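Nicastrin (PDB 4R12) probably serves as an essential, putatively substrate-recruiting subunit of gamma-secretase, the complex that cleaves integral membrane proteins such as Notch receptors within the membrane. Local coordinates at residues 315-327 against 381-393. Residues are numbered along the deposited sequence; the frame is centred on the assembly and turned at random.
With NAG (2-acetamido-2-deoxy-beta-D-glucopyranose), chain B.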
loop_
_atom_site.group_PDB
_atom_site.type_symbol
_atom_site.label_atom_id
_atom_site.label_comp_id
_atom_site.label_asym_id
_atom_site.label_seq_id
_atom_site.Cartn_x
_atom_site.Cartn_y
_atom_site.Cartn_z
ATOM N N ASN A 315 -7.634 -17.000 18.656
ATOM C CA ASN A 315 -9.011 -17.462 18.560
ATOM C C ASN A 315 -9.873 -16.336 18.044
ATOM O O ASN A 315 -9.991 -15.352 18.680
ATOM C CB ASN A 315 -9.486 -17.914 19.931
ATOM C CG ASN A 315 -10.903 -18.439 19.934
ATOM O OD1 ASN A 315 -11.671 -18.170 19.056
ATOM N ND2 ASN A 315 -11.237 -19.181 20.954
ATOM N N PHE A 316 -10.445 -16.494 16.869
ATOM C CA PHE A 316 -11.224 -15.451 16.257
ATOM C C PHE A 316 -12.247 -14.877 17.197
ATOM O O PHE A 316 -12.405 -13.706 17.283
ATOM C CB PHE A 316 -11.914 -15.933 14.992
ATOM C CG PHE A 316 -12.713 -14.878 14.293
ATOM C CD1 PHE A 316 -12.133 -14.051 13.394
ATOM C CD2 PHE A 316 -14.046 -14.736 14.524
ATOM C CE1 PHE A 316 -12.850 -13.088 12.748
ATOM C CE2 PHE A 316 -14.780 -13.797 13.878
ATOM C CZ PHE A 316 -14.181 -12.961 12.985
ATOM N N THR A 317 -12.921 -15.740 17.919
ATOM C CA THR A 317 -13.996 -15.308 18.772
ATOM C C THR A 317 -13.540 -14.529 19.987
ATOM O O THR A 317 -14.322 -13.848 20.565
ATOM C CB THR A 317 -14.930 -16.462 19.156
ATOM O OG1 THR A 317 -14.244 -17.357 19.999
ATOM C CG2 THR A 317 -15.358 -17.192 17.954
ATOM N N LYS A 318 -12.271 -14.622 20.349
ATOM C CA LYS A 318 -11.714 -13.787 21.400
ATOM C C LYS A 318 -11.424 -12.350 20.991
ATOM O O LYS A 318 -11.158 -11.529 21.833
ATOM C CB LYS A 318 -10.444 -14.362 21.946
ATOM C CG LYS A 318 -10.586 -15.618 22.742
ATOM C CD LYS A 318 -11.358 -15.437 24.016
ATOM C CE LYS A 318 -11.624 -16.801 24.620
ATOM N NZ LYS A 318 -11.748 -16.788 26.083
ATOM N N ILE A 319 -11.447 -12.061 19.703
ATOM C CA ILE A 319 -11.295 -10.669 19.269
ATOM C C ILE A 319 -12.535 -9.883 19.714
ATOM O O ILE A 319 -13.665 -10.175 19.305
ATOM C CB ILE A 319 -11.083 -10.566 17.745
ATOM C CG1 ILE A 319 -9.839 -11.359 17.335
ATOM C CG2 ILE A 319 -10.929 -9.113 17.312
ATOM C CD1 ILE A 319 -9.716 -11.576 15.832
ATOM N N SER A 320 -12.324 -8.901 20.578
ATOM C CA SER A 320 -13.436 -8.266 21.281
ATOM C C SER A 320 -13.568 -6.780 20.950
ATOM O O SER A 320 -14.528 -6.138 21.375
ATOM C CB SER A 320 -13.272 -8.443 22.790
ATOM O OG SER A 320 -12.163 -7.690 23.261
ATOM N N THR A 321 -12.601 -6.253 20.199
ATOM C CA THR A 321 -12.592 -4.852 19.779
ATOM C C THR A 321 -11.690 -4.696 18.570
ATOM O O THR A 321 -10.584 -5.207 18.564
ATOM C CB THR A 321 -12.076 -3.908 20.886
ATOM O OG1 THR A 321 -12.947 -3.960 22.025
ATOM C CG2 THR A 321 -12.005 -2.477 20.374
ATOM N N ILE A 322 -12.157 -3.995 17.543
ATOM C CA ILE A 322 -11.303 -3.728 16.394
ATOM C C ILE A 322 -11.148 -2.230 16.192
ATOM O O ILE A 322 -12.139 -1.511 16.070
ATOM C CB ILE A 322 -11.868 -4.363 15.105
ATOM C CG1 ILE A 322 -11.864 -5.891 15.225
ATOM C CG2 ILE A 322 -11.054 -3.913 13.900
ATOM C CD1 ILE A 322 -12.518 -6.602 14.044
ATOM N N ILE A 323 -9.906 -1.766 16.176
ATOM C CA ILE A 323 -9.589 -0.391 15.830
ATOM C C ILE A 323 -8.815 -0.370 14.498
ATOM O O ILE A 323 -7.785 -1.035 14.369
ATOM C CB ILE A 323 -8.734 0.285 16.931
ATOM C CG1 ILE A 323 -9.339 0.037 18.318
ATOM C CG2 ILE A 323 -8.570 1.776 16.663
ATOM C CD1 ILE A 323 -10.669 0.730 18.523
ATOM N N GLU A 324 -9.302 0.388 13.521
ATOM C CA GLU A 324 -8.613 0.503 12.245
ATOM C C GLU A 324 -8.223 1.944 11.954
ATOM O O GLU A 324 -9.017 2.866 12.134
ATOM C CB GLU A 324 -9.474 -0.025 11.090
ATOM C CG GLU A 324 -8.772 0.080 9.714
ATOM C CD GLU A 324 -9.604 -0.492 8.583
ATOM O OE1 GLU A 324 -10.706 -1.024 8.868
ATOM O OE2 GLU A 324 -9.167 -0.396 7.404
ATOM N N LEU A 325 -6.986 2.125 11.505
ATOM C CA LEU A 325 -6.536 3.411 11.002
ATOM C C LEU A 325 -6.705 3.423 9.482
ATOM O O LEU A 325 -6.216 2.536 8.809
ATOM C CB LEU A 325 -5.074 3.651 11.382
ATOM C CG LEU A 325 -4.773 3.459 12.866
ATOM C CD1 LEU A 325 -3.331 3.852 13.122
ATOM C CD2 LEU A 325 -5.735 4.285 13.731
ATOM N N ASN A 326 -7.410 4.412 8.940
ATOM C CA ASN A 326 -7.635 4.402 7.502
ATOM C C ASN A 326 -7.754 5.807 6.930
ATOM O O ASN A 326 -8.857 6.377 6.858
ATOM C CB ASN A 326 -8.883 3.583 7.174
ATOM C CG ASN A 326 -8.898 3.128 5.719
ATOM O OD1 ASN A 326 -8.840 3.955 4.811
ATOM N ND2 ASN A 326 -8.922 1.812 5.496
ATOM N N GLN A 327 -6.592 6.326 6.520
ATOM C CA GLN A 327 -6.350 7.719 6.092
ATOM C C GLN A 327 -6.519 8.710 7.248
ATOM O O GLN A 327 -7.620 9.221 7.499
ATOM C CB GLN A 327 -7.254 8.093 4.905
ATOM C CG GLN A 327 -7.148 7.112 3.732
ATOM C CD GLN A 327 -7.652 7.708 2.419
ATOM O OE1 GLN A 327 -6.877 8.267 1.636
ATOM N NE2 GLN A 327 -8.957 7.621 2.192
ATOM N N PRO A 381 -16.823 3.473 5.241
ATOM C CA PRO A 381 -15.999 3.680 4.045
ATOM C C PRO A 381 -15.225 2.409 3.735
ATOM O O PRO A 381 -15.177 1.536 4.596
ATOM C CB PRO A 381 -15.055 4.811 4.461
ATOM C CG PRO A 381 -14.892 4.629 5.943
ATOM C CD PRO A 381 -16.254 4.126 6.431
ATOM N N PRO A 382 -14.651 2.297 2.525
ATOM C CA PRO A 382 -13.824 1.125 2.221
ATOM C C PRO A 382 -12.766 0.916 3.294
ATOM O O PRO A 382 -11.976 1.823 3.554
ATOM C CB PRO A 382 -13.168 1.483 0.881
ATOM C CG PRO A 382 -14.035 2.515 0.283
ATOM C CD PRO A 382 -14.664 3.274 1.423
ATOM N N SER A 383 -12.780 -0.245 3.936
ATOM C CA SER A 383 -11.898 -0.490 5.068
ATOM C C SER A 383 -11.743 -1.977 5.316
ATOM O O SER A 383 -12.633 -2.767 4.989
ATOM C CB SER A 383 -12.436 0.187 6.334
ATOM O OG SER A 383 -13.762 -0.234 6.599
ATOM N N SER A 384 -10.608 -2.338 5.900
ATOM C CA SER A 384 -10.282 -3.722 6.216
ATOM C C SER A 384 -11.224 -4.324 7.250
ATOM O O SER A 384 -11.367 -5.555 7.325
ATOM C CB SER A 384 -8.836 -3.809 6.714
ATOM O OG SER A 384 -7.947 -3.497 5.656
ATOM N N SER A 385 -11.834 -3.460 8.063
ATOM C CA SER A 385 -12.822 -3.893 9.048
ATOM C C SER A 385 -14.003 -4.591 8.380
ATOM O O SER A 385 -14.656 -5.440 8.980
ATOM C CB SER A 385 -13.328 -2.705 9.867
ATOM O OG SER A 385 -12.318 -2.204 10.723
ATOM N N MET A 386 -14.280 -4.215 7.137
ATOM C CA MET A 386 -15.327 -4.873 6.371
ATOM C C MET A 386 -15.152 -6.393 6.300
ATOM O O MET A 386 -16.142 -7.136 6.258
ATOM C CB MET A 386 -15.390 -4.297 4.959
ATOM C CG MET A 386 -15.943 -2.886 4.903
ATOM S SD MET A 386 -15.978 -2.240 3.216
ATOM C CE MET A 386 -17.110 -0.870 3.413
ATOM N N SER A 387 -13.908 -6.861 6.287
ATOM C CA SER A 387 -13.669 -8.296 6.215
ATOM C C SER A 387 -14.139 -8.976 7.492
ATOM O O SER A 387 -14.687 -10.077 7.451
ATOM C CB SER A 387 -12.189 -8.593 5.966
ATOM O OG SER A 387 -11.772 -8.017 4.744
ATOM N N PHE A 388 -13.930 -8.323 8.633
ATOM C CA PHE A 388 -14.374 -8.894 9.905
ATOM C C PHE A 388 -15.891 -8.796 10.075
ATOM O O PHE A 388 -16.521 -9.711 10.607
ATOM C CB PHE A 388 -13.653 -8.212 11.080
ATOM C CG PHE A 388 -12.182 -8.509 11.124
ATOM C CD1 PHE A 388 -11.301 -7.812 10.322
ATOM C CD2 PHE A 388 -11.687 -9.512 11.945
ATOM C CE1 PHE A 388 -9.946 -8.097 10.344
ATOM C CE2 PHE A 388 -10.332 -9.800 11.971
ATOM C CZ PHE A 388 -9.464 -9.096 11.160
ATOM N N LEU A 389 -16.478 -7.699 9.611
ATOM C CA LEU A 389 -17.926 -7.498 9.770
ATOM C C LEU A 389 -18.768 -8.454 8.925
ATOM O O LEU A 389 -19.967 -8.640 9.180
ATOM C CB LEU A 389 -18.283 -6.053 9.435
ATOM C CG LEU A 389 -17.776 -5.073 10.493
ATOM C CD1 LEU A 389 -17.643 -3.673 9.914
ATOM C CD2 LEU A 389 -18.706 -5.094 11.704
ATOM N N LYS A 390 -18.146 -9.056 7.916
ATOM C CA LYS A 390 -18.795 -10.123 7.159
ATOM C C LYS A 390 -18.976 -11.363 8.018
ATOM O O LYS A 390 -19.822 -12.202 7.737
ATOM C CB LYS A 390 -17.987 -10.482 5.917
ATOM C CG LYS A 390 -17.922 -9.400 4.860
ATOM C CD LYS A 390 -16.955 -9.799 3.745
ATOM C CE LYS A 390 -16.744 -8.647 2.766
ATOM N NZ LYS A 390 -15.835 -8.999 1.628
ATOM N N LYS A 391 -18.165 -11.480 9.062
ATOM C CA LYS A 391 -18.184 -12.668 9.907
ATOM C C LYS A 391 -18.886 -12.431 11.233
ATOM O O LYS A 391 -19.581 -13.313 11.739
ATOM C CB LYS A 391 -16.761 -13.162 10.170
ATOM C CG LYS A 391 -16.007 -13.522 8.915
ATOM C CD LYS A 391 -16.696 -14.631 8.123
ATOM C CE LYS A 391 -15.777 -15.087 6.989
ATOM N NZ LYS A 391 -16.338 -16.189 6.171
ATOM N N THR A 392 -18.712 -11.246 11.804
ATOM C CA THR A 392 -19.345 -10.952 13.082
ATOM C C THR A 392 -19.816 -9.507 13.209
ATOM O O THR A 392 -19.205 -8.579 12.677
ATOM C CB THR A 392 -18.398 -11.261 14.255
ATOM O OG1 THR A 392 -19.053 -10.942 15.486
ATOM C CG2 THR A 392 -17.118 -10.446 14.155
ATOM N N ASN A 393 -20.918 -9.336 13.933
ATOM C CA ASN A 393 -21.427 -8.017 14.287
ATOM C C ASN A 393 -21.448 -7.840 15.799
ATOM O O ASN A 393 -22.017 -6.878 16.305
ATOM C CB ASN A 393 -22.838 -7.810 13.720
ATOM C CG ASN A 393 -23.703 -9.050 13.853
ATOM O OD1 ASN A 393 -24.267 -9.320 14.915
ATOM N ND2 ASN A 393 -23.806 -9.822 12.772
HETATM C C1 NAG B . -12.597 -19.412 21.366
HETATM C C2 NAG B . -12.646 -20.775 22.000
HETATM C C3 NAG B . -13.985 -21.098 22.621
HETATM C C4 NAG B . -14.754 -19.924 23.170
HETATM C C5 NAG B . -14.448 -18.617 22.469
HETATM C C6 NAG B . -14.963 -17.415 23.206
HETATM C C7 NAG B . -11.556 -22.735 21.229
HETATM C C8 NAG B . -11.095 -23.461 20.016
HETATM N N2 NAG B . -12.416 -21.777 21.011
HETATM O O3 NAG B . -13.803 -22.041 23.665
HETATM O O4 NAG B . -16.049 -20.297 22.780
HETATM O O5 NAG B . -13.058 -18.497 22.322
HETATM O O6 NAG B . -14.378 -17.357 24.486
HETATM O O7 NAG B . -11.169 -23.014 22.321
#
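Glu324 reaches from strand 319-325 across to Ser384 and Ser385 and ends in a buried carboxylate held by four hydrogen bonds. Its CB lies 3.6 Å from Ser385 OG; with CG anti to the backbone N (chi1 -180°) and the chain extended, CD arrives 3.4 Å from Ser384 N. OE1 takes Ser385 OG on its anti lone pair (2.7 Å) and Ser385 N on the syn side but well out of the carboxylate plane, while OE2 receives Ser384 N, also syn and less tilted, at 2.8 Å. From above that plane Asn326 ND2 adds a nearly straight bond to OE2 (165°), the oxygen lying in its amide plane. Two backbone N-H groups directed at the carboxylate would probably favour its ionised form. A glutamine in place of Glu324 would probably set an NH2 group against two of these donors, whichever way it turned, weakening the tie between strand and helix. Strand 319-325 runs parallel between strands 214-220 and 397-401 in the nicastrin large lobe, related to the zinc exopeptidases, and helix 385-389 runs roughly antiparallel to it, N-to-C directions 154° apart. Toward the strand's beginning, Ile322 CD1 presses on Phe388 CG at 3.5 Å, and Phe316 CE1 meets Phe388 CD2 at 3.8 Å. Phe316 CZ touches Lys391 CB and Thr392 CG2. Asn315 ND2 carries the N-linked sugar; its OD1 closes an Asx turn with Thr317 N.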